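Lysine/ornithine decarboxylase (PDB 5GJO) decarboxylates L-lysine and L-ornithine with similar efficiency, using pyridoxal 5'-phosphate and working as a homodimer, to give cadaverine and putrescine. Local coordinates at residues I19-L24 and N267-V272; N4-E9 and K344-E349; S27-E32 and I371-P376; Q36-H41 and A235-I240. The protein carries 2 engineered substitutions. All blocks are in the same frame, centred on the assembly; numbering follows the deposited sequence.

Contact 1: residues I19-L24 and N267-V272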
# COMPACT_ATOMS: atom_id res chain seq x y z
N ILE A 19 9.21 -9.30 -22.00
CA ILE A 19 9.26 -8.63 -20.72
C ILE A 19 8.64 -9.48 -19.62
O ILE A 19 7.51 -9.85 -19.73
CB ILE A 19 8.47 -7.31 -20.81
CG1 ILE A 19 8.95 -6.42 -21.96
CG2 ILE A 19 8.52 -6.56 -19.50
CD1 ILE A 19 7.98 -5.33 -22.33
N PRO A 20 9.37 -9.75 -18.54
CA PRO A 20 8.75 -10.55 -17.50
C PRO A 20 7.58 -9.89 -16.80
O PRO A 20 7.64 -8.72 -16.40
CB PRO A 20 9.86 -10.74 -16.43
CG PRO A 20 11.06 -10.08 -16.95
CD PRO A 20 10.75 -9.29 -18.20
N THR A 21 6.53 -10.65 -16.62
CA THR A 21 5.37 -10.20 -15.91
C THR A 21 5.65 -10.11 -14.43
O THR A 21 6.48 -10.89 -13.93
CB THR A 21 4.18 -11.13 -16.16
OG1 THR A 21 4.50 -12.48 -15.83
CG2 THR A 21 3.72 -11.03 -17.57
N PRO A 22 4.89 -9.31 -13.68
CA PRO A 22 3.87 -8.41 -14.17
C PRO A 22 4.50 -7.10 -14.66
O PRO A 22 5.55 -6.61 -14.16
CB PRO A 22 3.07 -8.13 -12.90
CG PRO A 22 4.12 -8.23 -11.81
CD PRO A 22 5.01 -9.29 -12.23
N PHE A 23 3.82 -6.45 -15.58
CA PHE A 23 4.15 -5.10 -15.97
C PHE A 23 2.96 -4.35 -16.43
O PHE A 23 1.99 -4.98 -16.95
CB PHE A 23 5.23 -5.12 -17.06
CG PHE A 23 4.85 -5.89 -18.31
CD1 PHE A 23 4.25 -5.26 -19.39
CD2 PHE A 23 5.14 -7.23 -18.41
CE1 PHE A 23 3.91 -6.01 -20.53
CE2 PHE A 23 4.83 -7.95 -19.53
CZ PHE A 23 4.18 -7.33 -20.55
N LEU A 24 3.03 -3.03 -16.30
CA LEU A 24 2.05 -2.13 -16.88
C LEU A 24 2.50 -1.66 -18.22
O LEU A 24 3.70 -1.48 -18.45
CB LEU A 24 1.82 -0.93 -15.99
CG LEU A 24 1.23 -1.26 -14.60
CD1 LEU A 24 1.54 -0.18 -13.62
CD2 LEU A 24 -0.27 -1.43 -14.63
N ASN A 267 -2.65 -0.57 -19.23
CA ASN A 267 -3.11 -1.94 -19.04
C ASN A 267 -2.07 -2.66 -18.17
O ASN A 267 -0.93 -2.33 -18.22
CB ASN A 267 -3.22 -2.74 -20.34
CG ASN A 267 -4.35 -2.28 -21.26
OD1 ASN A 267 -4.54 -2.86 -22.32
ND2 ASN A 267 -5.08 -1.26 -20.87
N LEU A 268 -2.51 -3.61 -17.38
CA LEU A 268 -1.65 -4.55 -16.67
C LEU A 268 -1.61 -5.87 -17.34
O LEU A 268 -2.70 -6.47 -17.69
CB LEU A 268 -2.13 -4.78 -15.24
CG LEU A 268 -1.41 -5.82 -14.43
CD1 LEU A 268 -0.02 -5.35 -14.03
CD2 LEU A 268 -2.27 -6.03 -13.17
N VAL A 269 -0.41 -6.41 -17.50
CA VAL A 269 -0.21 -7.80 -17.99
C VAL A 269 0.40 -8.63 -16.86
O VAL A 269 1.47 -8.28 -16.31
CB VAL A 269 0.72 -7.88 -19.20
CG1 VAL A 269 0.78 -9.30 -19.73
CG2 VAL A 269 0.20 -6.94 -20.34
N THR A 270 -0.29 -9.68 -16.51
CA THR A 270 0.09 -10.54 -15.40
C THR A 270 -0.04 -11.99 -15.79
O THR A 270 -0.97 -12.35 -16.55
CB THR A 270 -0.62 -10.12 -14.11
OG1 THR A 270 -0.29 -11.01 -13.05
CG2 THR A 270 -2.11 -10.15 -14.27
N SER A 271 0.84 -12.83 -15.27
CA SER A 271 0.79 -14.28 -15.58
C SER A 271 0.12 -15.08 -14.47
O SER A 271 0.28 -14.76 -13.26
CB SER A 271 2.19 -14.87 -15.76
OG SER A 271 2.81 -14.28 -16.88
N VAL A 272 -0.53 -16.15 -14.89
CA VAL A 272 -0.94 -17.26 -14.00
C VAL A 272 0.32 -18.04 -13.59
O VAL A 272 1.05 -18.60 -14.41
CB VAL A 272 -1.98 -18.22 -14.67
CG1 VAL A 272 -2.38 -19.39 -13.72
CG2 VAL A 272 -3.17 -17.40 -15.11

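Contact 2: residues N4-E9 and K344-E349. With SO4 (sulfate ion), chain F; SO4 (sulfate ion), chain E.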
# COMPACT_ATOMS: atom_id res chain seq x y z
N ASN A 4 -10.88 3.21 -25.33
CA ASN A 4 -9.93 2.99 -24.27
C ASN A 4 -8.69 2.26 -24.80
O ASN A 4 -8.81 1.55 -25.78
CB ASN A 4 -10.56 2.16 -23.16
CG ASN A 4 -11.75 2.84 -22.52
OD1 ASN A 4 -11.81 4.04 -22.45
ND2 ASN A 4 -12.74 2.04 -22.18
N PHE A 5 -7.50 2.45 -24.21
CA PHE A 5 -6.34 1.72 -24.71
C PHE A 5 -6.48 0.26 -24.24
O PHE A 5 -6.79 -0.04 -23.04
CB PHE A 5 -5.07 2.34 -24.11
CG PHE A 5 -3.83 1.57 -24.40
CD1 PHE A 5 -3.44 1.36 -25.69
CD2 PHE A 5 -3.06 0.97 -23.36
CE1 PHE A 5 -2.29 0.64 -25.98
CE2 PHE A 5 -1.92 0.27 -23.65
CZ PHE A 5 -1.52 0.11 -24.95
N ARG A 6 -6.31 -0.66 -25.16
CA ARG A 6 -6.41 -2.07 -24.84
C ARG A 6 -5.46 -2.83 -25.71
O ARG A 6 -5.58 -2.80 -26.97
CB ARG A 6 -7.82 -2.56 -25.17
CG ARG A 6 -7.94 -4.06 -24.91
CD ARG A 6 -9.40 -4.57 -24.85
NE ARG A 6 -9.40 -6.04 -24.75
CZ ARG A 6 -10.46 -6.79 -24.47
NH1 ARG A 6 -11.62 -6.22 -24.26
NH2 ARG A 6 -10.34 -8.13 -24.43
N LEU A 7 -4.62 -3.62 -25.10
CA LEU A 7 -3.77 -4.50 -25.83
C LEU A 7 -4.56 -5.65 -26.44
O LEU A 7 -5.43 -6.20 -25.82
CB LEU A 7 -2.69 -5.08 -24.91
CG LEU A 7 -1.68 -4.06 -24.35
CD1 LEU A 7 -0.91 -4.68 -23.24
CD2 LEU A 7 -0.77 -3.43 -25.40
N SER A 8 -4.18 -6.07 -27.65
CA SER A 8 -4.70 -7.27 -28.21
C SER A 8 -4.06 -8.51 -27.62
O SER A 8 -3.03 -8.47 -27.08
CB SER A 8 -4.49 -7.30 -29.74
OG SER A 8 -3.15 -7.56 -30.04
N GLU A 9 -4.69 -9.65 -27.78
CA GLU A 9 -4.13 -10.93 -27.35
C GLU A 9 -2.74 -11.15 -27.95
O GLU A 9 -1.81 -11.54 -27.22
CB GLU A 9 -5.03 -12.12 -27.70
CG GLU A 9 -4.47 -13.43 -27.15
CD GLU A 9 -5.39 -14.64 -27.36
OE1 GLU A 9 -6.52 -14.46 -27.85
OE2 GLU A 9 -4.94 -15.73 -27.01
N LYS A 344 -1.24 -15.59 -19.79
CA LYS A 344 -1.28 -14.20 -19.38
C LYS A 344 -2.71 -13.74 -19.38
O LYS A 344 -3.47 -14.11 -20.24
CB LYS A 344 -0.44 -13.31 -20.29
CG LYS A 344 1.06 -13.47 -20.11
CD LYS A 344 1.53 -14.74 -20.78
CE LYS A 344 3.00 -14.97 -20.58
NZ LYS A 344 3.38 -15.54 -19.26
N VAL A 345 -3.06 -12.94 -18.39
CA VAL A 345 -4.31 -12.22 -18.37
C VAL A 345 -4.04 -10.74 -18.47
O VAL A 345 -2.89 -10.25 -18.20
CB VAL A 345 -5.19 -12.54 -17.13
CG1 VAL A 345 -5.56 -14.01 -17.13
CG2 VAL A 345 -4.58 -12.09 -15.82
N LEU A 346 -5.10 -10.04 -18.85
CA LEU A 346 -5.01 -8.59 -19.10
C LEU A 346 -5.98 -7.80 -18.28
O LEU A 346 -7.16 -8.12 -18.27
CB LEU A 346 -5.21 -8.31 -20.60
CG LEU A 346 -5.20 -6.85 -21.08
CD1 LEU A 346 -3.80 -6.28 -21.09
CD2 LEU A 346 -5.87 -6.66 -22.49
N VAL A 347 -5.50 -6.73 -17.62
CA VAL A 347 -6.39 -5.86 -16.90
C VAL A 347 -6.33 -4.46 -17.53
O VAL A 347 -5.22 -3.86 -17.69
CB VAL A 347 -6.05 -5.76 -15.40
CG1 VAL A 347 -7.12 -4.97 -14.65
CG2 VAL A 347 -5.97 -7.14 -14.81
N THR A 348 -7.49 -3.95 -17.91
CA THR A 348 -7.60 -2.66 -18.68
C THR A 348 -7.95 -1.53 -17.71
O THR A 348 -8.30 -1.82 -16.56
CB THR A 348 -8.54 -2.71 -19.90
OG1 THR A 348 -9.88 -3.16 -19.50
CG2 THR A 348 -7.94 -3.60 -20.91
N GLU A 349 -7.88 -0.27 -18.16
CA GLU A 349 -8.26 0.88 -17.35
C GLU A 349 -7.56 0.83 -15.97
O GLU A 349 -8.23 1.05 -14.92
CB GLU A 349 -9.79 1.00 -17.22
CG GLU A 349 -10.49 1.32 -18.58
CD GLU A 349 -10.65 0.12 -19.47
OE1 GLU A 349 -11.20 -0.92 -19.06
OE2 GLU A 349 -10.22 0.17 -20.63
S SO4 F . -8.10 -9.52 -29.25
O1 SO4 F . -8.17 -8.67 -30.42
O2 SO4 F . -8.08 -8.74 -28.02
O3 SO4 F . -6.96 -10.37 -29.31
O4 SO4 F . -9.33 -10.32 -29.25
S SO4 E . -13.87 -9.46 -22.85
O1 SO4 E . -13.97 -8.20 -23.64
O2 SO4 E . -14.69 -9.33 -21.62
O3 SO4 E . -14.34 -10.52 -23.78
O4 SO4 E . -12.52 -9.92 -22.43
O HOH W 1 -7.54 1.06 -20.65

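Contact 3: residues S27-E32 and I371-P376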
# COMPACT_ATOMS: atom_id res chain seq x y z
N SER A 27 0.05 3.97 -22.75
CA SER A 27 0.01 4.58 -24.09
C SER A 27 0.04 6.11 -23.99
O SER A 27 -0.88 6.75 -23.50
CB SER A 27 -1.21 4.13 -24.87
OG SER A 27 -1.47 4.98 -26.01
N LEU A 28 1.15 6.68 -24.41
CA LEU A 28 1.30 8.15 -24.41
C LEU A 28 0.29 8.75 -25.35
O LEU A 28 -0.25 9.85 -25.09
CB LEU A 28 2.71 8.52 -24.84
CG LEU A 28 3.80 8.16 -23.86
CD1 LEU A 28 5.18 8.58 -24.39
CD2 LEU A 28 3.63 8.63 -22.41
N ASP A 29 0.05 8.10 -26.49
CA ASP A 29 -0.93 8.63 -27.44
C ASP A 29 -2.33 8.72 -26.81
O ASP A 29 -3.06 9.69 -27.06
CB ASP A 29 -1.03 7.85 -28.72
CG ASP A 29 0.18 8.05 -29.67
OD1 ASP A 29 1.17 8.75 -29.31
OD2 ASP A 29 0.13 7.35 -30.73
N LYS A 30 -2.66 7.76 -25.93
CA LYS A 30 -4.00 7.80 -25.32
C LYS A 30 -3.98 8.90 -24.23
O LYS A 30 -5.04 9.60 -24.10
CB LYS A 30 -4.39 6.47 -24.64
CG LYS A 30 -5.78 6.46 -23.99
CD LYS A 30 -6.96 6.78 -24.91
CE LYS A 30 -8.21 6.82 -24.05
NZ LYS A 30 -9.28 7.54 -24.72
N VAL A 31 -2.87 9.08 -23.51
CA VAL A 31 -2.80 10.23 -22.56
C VAL A 31 -3.02 11.55 -23.32
O VAL A 31 -3.80 12.42 -22.94
CB VAL A 31 -1.52 10.26 -21.75
CG1 VAL A 31 -1.44 11.53 -20.91
CG2 VAL A 31 -1.47 9.00 -20.84
N GLU A 32 -2.34 11.67 -24.46
CA GLU A 32 -2.53 12.87 -25.26
C GLU A 32 -3.94 13.06 -25.75
O GLU A 32 -4.44 14.22 -25.69
CB GLU A 32 -1.46 12.86 -26.41
CG GLU A 32 -1.61 14.02 -27.38
CD GLU A 32 -0.38 14.17 -28.35
OE1 GLU A 32 0.52 13.35 -28.35
OE2 GLU A 32 -0.40 15.04 -29.22
N ILE A 371 6.55 1.89 -21.68
CA ILE A 371 6.01 2.87 -22.59
C ILE A 371 5.69 2.20 -23.92
O ILE A 371 6.58 1.76 -24.63
CB ILE A 371 6.92 4.10 -22.79
CG1 ILE A 371 7.32 4.72 -21.45
CG2 ILE A 371 6.28 5.11 -23.74
CD1 ILE A 371 6.11 5.08 -20.59
N PHE A 372 4.42 2.15 -24.27
CA PHE A 372 3.96 1.41 -25.43
C PHE A 372 4.56 1.94 -26.74
O PHE A 372 5.01 1.18 -27.60
CB PHE A 372 2.44 1.45 -25.54
CG PHE A 372 1.86 0.56 -26.60
CD1 PHE A 372 2.15 -0.77 -26.59
CD2 PHE A 372 1.06 1.04 -27.55
CE1 PHE A 372 1.61 -1.64 -27.54
CE2 PHE A 372 0.50 0.18 -28.51
CZ PHE A 372 0.79 -1.14 -28.52
N GLU A 373 4.73 3.23 -26.82
CA GLU A 373 5.21 3.89 -28.08
C GLU A 373 6.71 3.61 -28.30
O GLU A 373 7.22 3.86 -29.43
CB GLU A 373 4.94 5.41 -28.05
CG GLU A 373 3.53 5.84 -28.26
CD GLU A 373 2.63 5.58 -27.09
OE1 GLU A 373 1.42 5.72 -27.35
OE2 GLU A 373 3.12 5.25 -25.96
N ASP A 374 7.39 3.06 -27.32
CA ASP A 374 8.77 2.65 -27.48
C ASP A 374 8.92 1.18 -27.90
O ASP A 374 10.00 0.68 -27.98
CB ASP A 374 9.58 2.92 -26.22
CG ASP A 374 9.77 4.40 -25.96
OD1 ASP A 374 9.70 5.16 -26.92
OD2 ASP A 374 9.98 4.78 -24.81
N GLN A 375 7.79 0.52 -28.11
CA GLN A 375 7.80 -0.95 -28.35
C GLN A 375 7.45 -1.22 -29.79
O GLN A 375 6.77 -0.49 -30.38
CB GLN A 375 6.73 -1.71 -27.53
CG GLN A 375 6.78 -1.38 -26.04
CD GLN A 375 8.14 -1.58 -25.44
OE1 GLN A 375 8.79 -2.62 -25.63
NE2 GLN A 375 8.57 -0.60 -24.66
N PRO A 376 7.95 -2.33 -30.34
CA PRO A 376 7.65 -2.63 -31.71
C PRO A 376 6.20 -2.89 -31.95
O PRO A 376 5.72 -2.69 -33.04
CB PRO A 376 8.44 -3.91 -32.00
CG PRO A 376 8.86 -4.48 -30.71
CD PRO A 376 8.94 -3.28 -29.77

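Contact 4: residues Q36-H41 and A235-I240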
# COMPACT_ATOMS: atom_id res chain seq x y z
N GLN A 36 -6.30 16.27 -24.97
CA GLN A 36 -6.98 17.05 -26.03
C GLN A 36 -8.48 17.02 -25.94
O GLN A 36 -9.10 18.03 -26.24
CB GLN A 36 -6.53 16.63 -27.43
CG GLN A 36 -5.04 16.97 -27.65
CD GLN A 36 -4.58 18.46 -27.38
OE1 GLN A 36 -5.37 19.44 -27.36
NE2 GLN A 36 -3.29 18.61 -27.13
N PHE A 37 -9.07 15.90 -25.58
CA PHE A 37 -10.50 15.82 -25.39
C PHE A 37 -10.94 16.83 -24.31
O PHE A 37 -11.96 17.47 -24.46
CB PHE A 37 -10.86 14.40 -24.97
CG PHE A 37 -12.32 14.13 -24.75
CD1 PHE A 37 -12.87 14.33 -23.52
CD2 PHE A 37 -13.10 13.55 -25.75
CE1 PHE A 37 -14.20 14.02 -23.27
CE2 PHE A 37 -14.42 13.20 -25.50
CZ PHE A 37 -14.97 13.44 -24.25
N MET A 38 -10.20 16.91 -23.22
CA MET A 38 -10.55 17.87 -22.13
C MET A 38 -10.41 19.31 -22.62
O MET A 38 -11.22 20.16 -22.33
CB MET A 38 -9.70 17.65 -20.86
CG MET A 38 -10.08 18.60 -19.77
SD MET A 38 -9.38 18.03 -18.18
CE MET A 38 -10.63 16.84 -17.82
N ARG A 39 -9.37 19.60 -23.38
CA ARG A 39 -9.20 20.93 -24.02
C ARG A 39 -10.34 21.28 -24.96
O ARG A 39 -10.75 22.45 -24.99
CB ARG A 39 -7.81 21.05 -24.71
CG ARG A 39 -6.58 20.99 -23.83
CD ARG A 39 -6.61 21.95 -22.62
NE ARG A 39 -6.57 23.33 -23.10
CZ ARG A 39 -7.39 24.33 -22.77
NH1 ARG A 39 -7.15 25.53 -23.33
NH2 ARG A 39 -8.37 24.20 -21.87
N ARG A 40 -10.80 20.31 -25.73
CA ARG A 40 -11.94 20.45 -26.61
C ARG A 40 -13.30 20.66 -25.94
O ARG A 40 -14.05 21.49 -26.36
CB ARG A 40 -11.98 19.24 -27.53
CG ARG A 40 -13.03 19.22 -28.60
CD ARG A 40 -13.00 17.86 -29.31
NE ARG A 40 -11.64 17.48 -29.65
CZ ARG A 40 -11.03 16.33 -29.36
NH1 ARG A 40 -9.79 16.17 -29.75
NH2 ARG A 40 -11.62 15.35 -28.72
N HIS A 41 -13.58 19.90 -24.89
CA HIS A 41 -14.91 19.92 -24.25
C HIS A 41 -14.98 20.81 -23.04
O HIS A 41 -16.06 21.18 -22.63
CB HIS A 41 -15.36 18.50 -23.90
CG HIS A 41 -15.58 17.65 -25.12
ND1 HIS A 41 -16.58 17.91 -26.02
CD2 HIS A 41 -14.86 16.62 -25.64
CE1 HIS A 41 -16.50 17.06 -27.03
NE2 HIS A 41 -15.44 16.28 -26.84
N ALA A 235 -20.59 15.18 -22.40
CA ALA A 235 -21.73 15.99 -21.90
C ALA A 235 -21.41 16.55 -20.54
O ALA A 235 -21.72 17.76 -20.28
CB ALA A 235 -23.01 15.22 -21.83
N MET A 236 -20.80 15.72 -19.68
CA MET A 236 -20.33 16.27 -18.38
C MET A 236 -19.42 17.47 -18.55
O MET A 236 -19.65 18.57 -17.92
CB MET A 236 -19.63 15.21 -17.54
CG MET A 236 -19.00 15.74 -16.26
SD MET A 236 -18.17 14.40 -15.35
CE MET A 236 -19.42 13.84 -14.19
N MET A 237 -18.37 17.33 -19.36
CA MET A 237 -17.45 18.38 -19.48
C MET A 237 -18.10 19.64 -20.15
O MET A 237 -17.84 20.78 -19.69
CB MET A 237 -16.24 17.95 -20.30
CG MET A 237 -15.41 16.93 -19.50
SD MET A 237 -13.89 16.56 -20.37
CE MET A 237 -13.48 15.09 -19.39
N GLU A 238 -18.93 19.44 -21.16
CA GLU A 238 -19.56 20.56 -21.83
C GLU A 238 -20.46 21.34 -20.87
O GLU A 238 -20.52 22.54 -20.93
CB GLU A 238 -20.37 20.11 -23.04
CG GLU A 238 -19.57 19.49 -24.15
CD GLU A 238 -19.03 20.49 -25.14
OE1 GLU A 238 -19.38 21.68 -25.04
OE2 GLU A 238 -18.23 20.10 -26.01
N ALA A 239 -21.17 20.63 -20.00
CA ALA A 239 -22.10 21.24 -19.01
C ALA A 239 -21.30 22.02 -17.98
O ALA A 239 -21.70 23.15 -17.62
CB ALA A 239 -22.94 20.20 -18.33
N ILE A 240 -20.17 21.51 -17.56
CA ILE A 240 -19.27 22.28 -16.67
C ILE A 240 -18.80 23.54 -17.39
O ILE A 240 -18.81 24.69 -16.85
CB ILE A 240 -18.18 21.41 -16.14
CG1 ILE A 240 -18.69 20.29 -15.25
CG2 ILE A 240 -17.15 22.17 -15.35
CD1 ILE A 240 -17.70 19.17 -15.01
O HOH W 2 -17.24 23.00 -24.57

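Contact 1: residues I19-L24 and N267-V272
Phe23 and Val269 pair through their backbones where strand 23-26 runs antiparallel to strand 266-276, in the beta domain that accompanies the PLP-binding barrel of this decarboxylase family. Both members of this hydrogen-bonded pair have their N-H and C=O engaged with each other. Val269 N gives an almost straight bond of 2.8 Å to Phe23 O, and Phe23 N returns one of 3.1 Å to Val269 O. That second oxygen is also approached by Pro22 CA, at 3.2 Å, in a CA-H...O contact. On the sheet face carrying these two residues, Val269 CB lies over one side of the Phe23 ring, 4.0 Å from its centroid, while Ile19 CG2 covers the reverse side. Leu24 and Leu268 meet on the other face, CD2 of the former packing on CB of the latter.

Before the strand begins, the hydroxyls take over. Ser271 OG donates to Thr21 OG1 at 2.7 Å and also bonds Lys344 NZ, whereas Thr21 OG1 is further tied to Asp287. The carboxylate of Asp287 additionally takes Thr270 OG1 and Ser271 N. An alanine at Thr21 would leave the Ser271 hydroxyl without its acceptor and would probably weaken the hold on Asp287. The methyl of Thr21 sits anti to its own carbonyl carbon, which brings CG2 to 4.0 Å from Val269 CG1.

Contact 2: residues N4-E9 and K344-E349
Arg6 lies across strand 344-347 and the turn beyond it, and its side chain runs from packed methyls to a bound anion. From CB the chain leads to Arg6 CG, which rests on two methyls, Thr348 CG2 at 4.0 Å and Leu346 CD2 at 4.1 Å. With CG anti to the backbone N (chi1 177°) and the chain extended, CD and NE carry the guanidinium well beyond these methyls. There NH1 donates to O1 of a sulfate, probably from the crystallisation liquor, over 3.1 Å; the bond is nearly straight and meets the edge of the group in its plane. NH2 adds a weak bond to O4 of the same ion.

Leu346 reaches the neighbouring residue with both methyls, CD1 packing on Leu7 CD1 and CD2 lying 3.4 Å from Leu7 O. Toward the other end, one water bridges the segments: it accepts from Glu349 N and is within 2.8 Å of Glu349 OE2 and 2.7 Å of Phe5 O. A second sulfate takes the amide hydrogen of Glu9, at the start of helix 9-18. Asn267 bonds Leu7 N and Phe5 O. It is an irregular N-terminal arm laid antiparallel over strand 344-347, which is paired with strands 266-276 and 306-307 of the beta domain.

Contact 3: residues S27-E32 and I371-P376
Glu373 OE1 and OE2 are gripped by the first backbone N-H groups of helix 28-41. Asp29 N donates to OE1 at 2.9 Å in a nearly straight line (172°), and Leu28 N reaches OE2 at the same length. Each amide comes from above the carboxylate plane, the Asp29 donor being 58° out of it. The chain of Glu373 bends at chi2 (73°), and this turns the carboxylate toward the helix start instead of letting it extend past.

The helix has a cap of its own as well: Ser27 at the N-cap accepts from Lys30 N through OG, 3.0 Å away. The carboxylate of a residue more than 300 positions later thus supplements a local serine cap, binding amide hydrogens that the first turn cannot satisfy internally. A negative charge here is likely to be favoured by the helix dipole, which would offset the nearness of Asp29 OD1, 3.6 Å from Glu373 OE1; Asp29 OD2 is hydrogen-bonded to the hydroxyl of Tyr378.

Beside the carboxylate the contact turns apolar: Leu28 CD1 meets Ile371 CG2 at 3.7 Å, with Ile59 and Leu62 of helix 57-65 adding to the packing round Leu28. The turn carrying Glu373 is itself pinned: Ile371 O accepts from Asp374 N and, at 3.1 Å, from Gln375 NE2, the two arriving from opposite faces of the carbonyl plane.

Contact 4: residues Q36-H41 and A235-I240
His41 and Glu238 join two outer helices of the PLP-binding TIM barrel, 28-41 and 233-247; the axes of their segments 36-41 and 235-240 approach to 9.4 Å and cross at -43°. The polar part of the contact is a His-carboxylate hydrogen bond. His41 ND1 donates to Glu238 OE2 over 2.7 Å, with the acceptor close to the ring plane and the donor on the anti side of the carboxylate. The carboxylate so close to the ring would be expected to raise the affinity of the imidazole for a proton. The two flat groups are strongly turned, their planes 74° apart. Glu238 gets there by bending at chi2 (-87°), which folds its carboxylate back toward the histidine. A water lies between the backbone and the second oxygen, 2.9 Å from His41 O and 2.6 Å from Glu238 OE1. A leucine in place of His41 would leave the Glu238 carboxylate without its N-H partner and would probably free that side chain to turn into solvent.

The aromatic part is carried by Phe37. His41 CD2 stands over the centre of its ring, and Met237 SD comes to its edge, 5.0 Å from the centroid, in a Met-aromatic contact.

The apolar part centres on Met237, whose extended chain reaches toward helix 28-41. Tyr260 of helix 259-263 packs against it, as it does against Phe37 and Met38. Near the backbones, Met237 CB touches His41 CB, and at the far end the two methionine methyls meet, Met38 CE 3.7 Å from Met237 CE.

Contacts 1 and 2 belong to one sheet, strand 266-276 being shared out between neighbours: Leu268 N lies 2.7 Å from Val347 O, a probable hydrogen bond, and the centres of the two contacts are 10 Å apart. Contact 3 adjoins contact 1 only in sequence, segment 27-32 following 19-24, but touches contact 2 where Phe5 CE1 packs 3.7 Å from Phe372 CD2. Helix 28-41 then leads from contact 3 to contact 4, with 23 Å between centres, and so ties the beta domain to the barrel. None of the four forms the active site, although the side chain of Met38 in contact 4 is about 8 Å, and that of Glu349 in contact 2 about 13 Å, from a bound PLP.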